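Local coordinates for protein cobalt-precorrin-5B C(1)-methyltransferase (Archaeoglobus fulgidus, PDB 1SR8) that probably catalyses the S-adenosylmethionine-dependent methylation of C-1 in cobalt-precorrin-5B, giving cobalt-precorrin-6A in the anaerobic route to adenosylcobalamin, at residues 247-259 with 271-282. Sequence-based numbering, arbitrary orientation.
Sequences GEKIIVGFPGLLK and RAREEGVRVVVI
The Phe-254 ring has one face on Ile-282: CG1 of Ile-282 sits 3.8 Å from the ring centroid and only 8° off the ring normal, a CH-pi contact over the centre. CD1 of Ile-282 continues on the same face, above the CE1-CZ rim. Beyond the CD2 edge, and above the ring plane, the carbonyl O of Ile-282 comes to 3.5 Å from CD2 of Phe-254. With CG1 between the backbone N and the carbonyl carbon (chi1 47°), this branch of Ile-282 lies over the ring. Replacing Phe-254 by an alanine would probably cost Ile-282 its CH-pi partner and open a gap beside its CG1 and CD1. Another flat group, the Arg-278 guanidinium, has Val-280 CG2 from two residues on over one face, offset toward the rim. CG of Glu-275 lies over one face of the Arg-271 guanidinium, whose NH1 makes a salt bridge to OE2 of Glu-275.

Strand 278-281 runs parallel to strand 248-253, their axes 19° apart, as the edge strand of a four-stranded parallel sheet. The connection between them is a beta-alpha-beta crossover through helices 255-262 and 265-273. Four backbone bonds set the register; Val-280 N to Ile-251 O is the shortest at 2.6 Å, while Ile-282 N meets Gly-253 O tilted out of the carbonyl plane. A water accepts from Arg-278 N and donates to Lys-249 O, bridging the two backbones.

On the crossover side, Leu-258 CD1 passes Val-281 CG2 in the opposite direction at a tight 3.5 Å, and Ile-268 touches both residues. Ile-251 and Val-279 lie side by side there, with CD1 of Ile-251 3.8 Å from CG2 of Val-279, whereas Val-277 crosses Ile-251 at about a right angle. On the other face, CG1 of Val-252 meets CD1 of Ile-282 at 3.8 Å, and Tyr-222 of helix 217-226 packs against Val-252, Val-280 and Ile-282.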
ATOM      1  N   GLY A 247      16.125  21.658  -7.002  1.00 29.06           N
ATOM      2  CA  GLY A 247      17.284  20.962  -7.543  1.00 28.22           C
ATOM      3  C   GLY A 247      17.065  20.252  -8.862  1.00 29.34           C
ATOM      4  O   GLY A 247      16.331  20.729  -9.721  1.00 28.65           O
ATOM      5  N   GLU A 248      17.727  19.110  -9.024  1.00 31.98           N
ATOM      6  CA  GLU A 248      17.611  18.284 -10.231  1.00 34.35           C
ATOM      7  C   GLU A 248      16.439  17.298 -10.109  1.00 33.32           C
ATOM      8  O   GLU A 248      16.431  16.417  -9.246  1.00 33.58           O
ATOM      9  CB  GLU A 248      18.907  17.497 -10.466  1.00 36.80           C
ATOM     10  CG  GLU A 248      20.099  18.341 -10.863  1.00 41.16           C
ATOM     11  CD  GLU A 248      19.883  19.046 -12.177  1.00 44.68           C
ATOM     12  OE1 GLU A 248      19.535  18.363 -13.165  1.00 46.91           O
ATOM     13  OE2 GLU A 248      20.063  20.281 -12.224  1.00 47.99           O
ATOM     14  N   LYS A 249      15.465  17.442 -10.997  1.00 32.38           N
ATOM     15  CA  LYS A 249      14.279  16.599 -10.980  1.00 32.96           C
ATOM     16  C   LYS A 249      14.079  15.773 -12.231  1.00 32.70           C
ATOM     17  O   LYS A 249      14.366  16.209 -13.342  1.00 32.81           O
ATOM     18  CB  LYS A 249      13.040  17.466 -10.783  1.00 32.83           C
ATOM     19  CG  LYS A 249      13.019  18.203  -9.477  1.00 32.90           C
ATOM     20  CD  LYS A 249      12.281  19.507  -9.618  1.00 34.14           C
ATOM     21  CE  LYS A 249      13.091  20.487 -10.436  1.00 34.28           C
ATOM     22  NZ  LYS A 249      12.562  21.864 -10.290  1.00 34.79           N
ATOM     23  N   ILE A 250      13.572  14.569 -12.040  1.00 32.44           N
ATOM     24  CA  ILE A 250      13.278  13.701 -13.159  1.00 33.30           C
ATOM     25  C   ILE A 250      11.910  13.093 -12.844  1.00 33.17           C
ATOM     26  O   ILE A 250      11.630  12.747 -11.697  1.00 33.09           O
ATOM     27  CB  ILE A 250      14.375  12.602 -13.331  1.00 34.04           C
ATOM     28  CG1 ILE A 250      14.333  12.052 -14.756  1.00 34.85           C
ATOM     29  CG2 ILE A 250      14.180  11.466 -12.326  1.00 33.28           C
ATOM     30  CD1 ILE A 250      15.451  11.076 -15.060  1.00 36.80           C
ATOM     31  N   ILE A 251      11.040  13.017 -13.847  1.00 32.94           N
ATOM     32  CA  ILE A 251       9.711  12.442 -13.656  1.00 32.75           C
ATOM     33  C   ILE A 251       9.646  11.043 -14.260  1.00 32.41           C
ATOM     34  O   ILE A 251       9.955  10.849 -15.435  1.00 31.56           O
ATOM     35  CB  ILE A 251       8.614  13.314 -14.310  1.00 31.63           C
ATOM     36  CG1 ILE A 251       8.607  14.703 -13.666  1.00 31.07           C
ATOM     37  CG2 ILE A 251       7.255  12.639 -14.156  1.00 30.94           C
ATOM     38  CD1 ILE A 251       7.641  15.669 -14.298  1.00 29.04           C
ATOM     39  N   VAL A 252       9.258  10.069 -13.444  1.00 33.01           N
ATOM     40  CA  VAL A 252       9.134   8.686 -13.895  1.00 33.40           C
ATOM     41  C   VAL A 252       7.741   8.184 -13.514  1.00 34.53           C
ATOM     42  O   VAL A 252       7.337   8.277 -12.353  1.00 34.72           O
ATOM     43  CB  VAL A 252      10.195   7.778 -13.231  1.00 33.60           C
ATOM     44  CG1 VAL A 252      10.103   6.364 -13.799  1.00 30.63           C
ATOM     45  CG2 VAL A 252      11.589   8.372 -13.431  1.00 32.08           C
ATOM     46  N   GLY A 253       6.996   7.672 -14.488  1.00 34.55           N
ATOM     47  CA  GLY A 253       5.669   7.179 -14.188  1.00 34.80           C
ATOM     48  C   GLY A 253       5.018   6.437 -15.337  1.00 35.37           C
ATOM     49  O   GLY A 253       5.534   6.417 -16.453  1.00 35.45           O
ATOM     50  N   PHE A 254       3.879   5.817 -15.054  1.00 35.93           N
ATOM     51  CA  PHE A 254       3.145   5.087 -16.072  1.00 35.27           C
ATOM     52  C   PHE A 254       2.112   6.009 -16.716  1.00 35.20           C
ATOM     53  O   PHE A 254       1.612   6.943 -16.085  1.00 34.73           O
ATOM     54  CB  PHE A 254       2.466   3.855 -15.466  1.00 34.19           C
ATOM     55  CG  PHE A 254       3.434   2.798 -14.996  1.00 33.74           C
ATOM     56  CD1 PHE A 254       4.134   2.950 -13.805  1.00 35.48           C
ATOM     57  CD2 PHE A 254       3.655   1.656 -15.749  1.00 34.42           C
ATOM     58  CE1 PHE A 254       5.042   1.972 -13.368  1.00 33.91           C
ATOM     59  CE2 PHE A 254       4.560   0.677 -15.324  1.00 34.18           C
ATOM     60  CZ  PHE A 254       5.253   0.839 -14.130  1.00 33.58           C
ATOM     61  N   PRO A 255       1.786   5.756 -17.989  1.00 35.07           N
ATOM     62  CA  PRO A 255       0.827   6.516 -18.792  1.00 35.33           C
ATOM     63  C   PRO A 255      -0.439   6.954 -18.059  1.00 36.99           C
ATOM     64  O   PRO A 255      -0.881   8.103 -18.179  1.00 36.88           O
ATOM     65  CB  PRO A 255       0.520   5.559 -19.933  1.00 35.27           C
ATOM     66  CG  PRO A 255       1.825   4.867 -20.133  1.00 35.06           C
ATOM     67  CD  PRO A 255       2.244   4.562 -18.723  1.00 34.99           C
ATOM     68  N   GLY A 256      -1.016   6.026 -17.301  1.00 38.12           N
ATOM     69  CA  GLY A 256      -2.241   6.295 -16.570  1.00 38.44           C
ATOM     70  C   GLY A 256      -2.246   7.520 -15.683  1.00 38.89           C
ATOM     71  O   GLY A 256      -3.094   8.396 -15.842  1.00 39.11           O
ATOM     72  N   LEU A 257      -1.305   7.583 -14.747  1.00 39.21           N
ATOM     73  CA  LEU A 257      -1.224   8.700 -13.815  1.00 39.80           C
ATOM     74  C   LEU A 257      -0.578   9.942 -14.409  1.00 41.47           C
ATOM     75  O   LEU A 257      -0.894  11.064 -14.010  1.00 42.07           O
ATOM     76  CB  LEU A 257      -0.473   8.269 -12.552  1.00 38.91           C
ATOM     77  CG  LEU A 257      -1.233   7.288 -11.660  1.00 36.54           C
ATOM     78  CD1 LEU A 257      -0.302   6.638 -10.667  1.00 39.59           C
ATOM     79  CD2 LEU A 257      -2.332   8.035 -10.946  1.00 38.61           C
ATOM     80  N   LEU A 258       0.326   9.748 -15.364  1.00 43.37           N
ATOM     81  CA  LEU A 258       0.990  10.878 -16.003  1.00 44.88           C
ATOM     82  C   LEU A 258       0.013  11.737 -16.810  1.00 46.34           C
ATOM     83  O   LEU A 258       0.110  12.964 -16.807  1.00 45.91           O
ATOM     84  CB  LEU A 258       2.127  10.387 -16.905  1.00 45.36           C
ATOM     85  CG  LEU A 258       3.368   9.852 -16.189  1.00 45.35           C
ATOM     86  CD1 LEU A 258       4.387   9.376 -17.209  1.00 45.36           C
ATOM     87  CD2 LEU A 258       3.958  10.948 -15.313  1.00 44.48           C
ATOM     88  N   LYS A 259      -0.929  11.103 -17.502  1.00 48.68           N
ATOM     89  CA  LYS A 259      -1.895  11.868 -18.283  1.00 50.47           C
ATOM     90  C   LYS A 259      -2.902  12.535 -17.347  1.00 49.51           C
ATOM     91  O   LYS A 259      -3.480  13.569 -17.682  1.00 48.60           O
ATOM     92  CB  LYS A 259      -2.612  10.977 -19.305  1.00 52.62           C
ATOM     93  CG  LYS A 259      -3.342   9.804 -18.704  1.00 55.86           C
ATOM     94  CD  LYS A 259      -4.162   9.069 -19.755  1.00 57.61           C
ATOM     95  CE  LYS A 259      -4.914   7.904 -19.124  1.00 58.01           C
ATOM     96  NZ  LYS A 259      -5.688   8.344 -17.923  1.00 57.75           N
ATOM     97  N   ARG A 271       4.254  19.124 -21.418  1.00 52.90           N
ATOM     98  CA  ARG A 271       4.431  19.632 -20.062  1.00 52.68           C
ATOM     99  C   ARG A 271       5.877  19.391 -19.649  1.00 52.32           C
ATOM    100  O   ARG A 271       6.448  20.165 -18.882  1.00 51.93           O
ATOM    101  CB  ARG A 271       3.497  18.905 -19.087  1.00 53.04           C
ATOM    102  CG  ARG A 271       2.113  19.513 -18.961  1.00 53.96           C
ATOM    103  CD  ARG A 271       2.171  20.830 -18.208  1.00 54.98           C
ATOM    104  NE  ARG A 271       2.533  20.643 -16.805  1.00 56.25           N
ATOM    105  CZ  ARG A 271       2.798  21.634 -15.956  1.00 56.25           C
ATOM    106  NH1 ARG A 271       2.743  22.893 -16.365  1.00 57.85           N
ATOM    107  NH2 ARG A 271       3.113  21.369 -14.695  1.00 55.81           N
ATOM    108  N   ALA A 272       6.458  18.309 -20.161  1.00 51.61           N
ATOM    109  CA  ALA A 272       7.841  17.961 -19.858  1.00 51.88           C
ATOM    110  C   ALA A 272       8.782  19.070 -20.319  1.00 52.40           C
ATOM    111  O   ALA A 272       9.427  19.730 -19.506  1.00 52.20           O
ATOM    112  CB  ALA A 272       8.212  16.648 -20.533  1.00 51.19           C
ATOM    113  N   ARG A 273       8.859  19.275 -21.627  1.00 53.34           N
ATOM    114  CA  ARG A 273       9.725  20.313 -22.171  1.00 54.03           C
ATOM    115  C   ARG A 273       9.248  21.705 -21.746  1.00 53.15           C
ATOM    116  O   ARG A 273       9.986  22.687 -21.835  1.00 53.27           O
ATOM    117  CB  ARG A 273       9.805  20.179 -23.706  1.00 54.76           C
ATOM    118  CG  ARG A 273      10.914  19.209 -24.164  1.00 56.57           C
ATOM    119  CD  ARG A 273      10.456  18.131 -25.160  1.00 57.25           C
ATOM    120  NE  ARG A 273      10.232  18.656 -26.507  1.00 58.58           N
ATOM    121  CZ  ARG A 273      10.055  17.905 -27.594  1.00 58.00           C
ATOM    122  NH1 ARG A 273      10.078  16.581 -27.510  1.00 58.30           N
ATOM    123  NH2 ARG A 273       9.852  18.482 -28.774  1.00 57.62           N
ATOM    124  N   GLU A 274       8.018  21.767 -21.247  1.00 52.51           N
ATOM    125  CA  GLU A 274       7.404  23.012 -20.788  1.00 51.36           C
ATOM    126  C   GLU A 274       7.777  23.344 -19.339  1.00 50.08           C
ATOM    127  O   GLU A 274       7.493  24.435 -18.848  1.00 50.93           O
ATOM    128  CB  GLU A 274       5.890  22.879 -20.919  1.00 53.63           C
ATOM    129  CG  GLU A 274       5.078  24.069 -20.491  1.00 56.17           C
ATOM    130  CD  GLU A 274       3.628  23.922 -20.911  1.00 58.95           C
ATOM    131  OE1 GLU A 274       3.382  23.803 -22.133  1.00 60.89           O
ATOM    132  OE2 GLU A 274       2.738  23.916 -20.030  1.00 59.57           O
ATOM    133  N   GLU A 275       8.413  22.395 -18.659  1.00 47.93           N
ATOM    134  CA  GLU A 275       8.828  22.571 -17.273  1.00 44.36           C
ATOM    135  C   GLU A 275      10.338  22.425 -17.166  1.00 42.87           C
ATOM    136  O   GLU A 275      10.918  22.676 -16.116  1.00 43.65           O
ATOM    137  CB  GLU A 275       8.174  21.515 -16.387  1.00 43.62           C
ATOM    138  CG  GLU A 275       6.674  21.653 -16.206  1.00 42.91           C
ATOM    139  CD  GLU A 275       6.312  22.755 -15.242  1.00 42.11           C
ATOM    140  OE1 GLU A 275       7.155  23.082 -14.376  1.00 41.94           O
ATOM    141  OE2 GLU A 275       5.184  23.281 -15.338  1.00 42.48           O
ATOM    142  N   GLY A 276      10.968  22.001 -18.255  1.00 40.91           N
ATOM    143  CA  GLY A 276      12.407  21.820 -18.250  1.00 39.28           C
ATOM    144  C   GLY A 276      12.824  20.580 -17.483  1.00 38.54           C
ATOM    145  O   GLY A 276      13.963  20.479 -17.015  1.00 38.98           O
ATOM    146  N   VAL A 277      11.898  19.630 -17.359  1.00 36.91           N
ATOM    147  CA  VAL A 277      12.149  18.382 -16.644  1.00 34.43           C
ATOM    148  C   VAL A 277      11.797  17.166 -17.497  1.00 33.53           C
ATOM    149  O   VAL A 277      10.717  17.084 -18.083  1.00 31.92           O
ATOM    150  CB  VAL A 277      11.338  18.324 -15.335  1.00 33.30           C
ATOM    151  CG1 VAL A 277      11.645  17.043 -14.586  1.00 34.63           C
ATOM    152  CG2 VAL A 277      11.675  19.521 -14.472  1.00 32.70           C
ATOM    153  N   ARG A 278      12.723  16.219 -17.561  1.00 32.71           N
ATOM    154  CA  ARG A 278      12.510  15.018 -18.342  1.00 33.18           C
ATOM    155  C   ARG A 278      11.412  14.162 -17.721  1.00 34.94           C
ATOM    156  O   ARG A 278      11.334  14.036 -16.498  1.00 34.30           O
ATOM    157  CB  ARG A 278      13.801  14.198 -18.419  1.00 32.39           C
ATOM    158  CG  ARG A 278      13.668  12.942 -19.259  1.00 31.23           C
ATOM    159  CD  ARG A 278      14.909  12.080 -19.193  1.00 34.22           C
ATOM    160  NE  ARG A 278      14.771  10.889 -20.027  1.00 35.07           N
ATOM    161  CZ  ARG A 278      15.670   9.912 -20.088  1.00 36.13           C
ATOM    162  NH1 ARG A 278      16.774   9.988 -19.362  1.00 36.91           N
ATOM    163  NH2 ARG A 278      15.461   8.856 -20.866  1.00 37.28           N
ATOM    164  N   VAL A 279      10.563  13.588 -18.576  1.00 35.74           N
ATOM    165  CA  VAL A 279       9.487  12.700 -18.139  1.00 35.12           C
ATOM    166  C   VAL A 279       9.701  11.333 -18.778  1.00 34.62           C
ATOM    167  O   VAL A 279       9.640  11.200 -20.001  1.00 34.21           O
ATOM    168  CB  VAL A 279       8.099  13.207 -18.564  1.00 34.91           C
ATOM    169  CG1 VAL A 279       7.034  12.224 -18.111  1.00 35.13           C
ATOM    170  CG2 VAL A 279       7.838  14.568 -17.963  1.00 36.74           C
ATOM    171  N   VAL A 280       9.974  10.330 -17.947  1.00 34.30           N
ATOM    172  CA  VAL A 280      10.189   8.965 -18.411  1.00 34.55           C
ATOM    173  C   VAL A 280       8.899   8.168 -18.244  1.00 35.96           C
ATOM    174  O   VAL A 280       8.473   7.874 -17.124  1.00 35.97           O
ATOM    175  CB  VAL A 280      11.296   8.258 -17.605  1.00 34.20           C
ATOM    176  CG1 VAL A 280      11.503   6.854 -18.134  1.00 30.93           C
ATOM    177  CG2 VAL A 280      12.584   9.062 -17.672  1.00 33.57           C
ATOM    178  N   VAL A 281       8.271   7.827 -19.359  1.00 36.05           N
ATOM    179  CA  VAL A 281       7.043   7.066 -19.308  1.00 36.77           C
ATOM    180  C   VAL A 281       7.379   5.588 -19.484  1.00 39.20           C
ATOM    181  O   VAL A 281       7.950   5.179 -20.496  1.00 38.70           O
ATOM    182  CB  VAL A 281       6.059   7.531 -20.407  1.00 36.33           C
ATOM    183  CG1 VAL A 281       4.712   6.829 -20.243  1.00 35.19           C
ATOM    184  CG2 VAL A 281       5.879   9.036 -20.333  1.00 33.19           C
ATOM    185  N   ILE A 282       7.050   4.799 -18.470  1.00 41.51           N
ATOM    186  CA  ILE A 282       7.301   3.365 -18.487  1.00 44.52           C
ATOM    187  C   ILE A 282       5.980   2.605 -18.587  1.00 46.72           C
ATOM    188  O   ILE A 282       4.916   3.266 -18.585  1.00 47.77           O
ATOM    189  CB  ILE A 282       8.047   2.915 -17.213  1.00 43.35           C
ATOM    190  CG1 ILE A 282       7.386   3.529 -15.979  1.00 43.85           C
ATOM    191  CG2 ILE A 282       9.500   3.333 -17.285  1.00 42.89           C
ATOM    192  CD1 ILE A 282       8.111   3.241 -14.670  1.00 42.20           C
TER
HETATM  193  O   HOH W   1      15.177  16.376 -16.358  1.00 46.06           O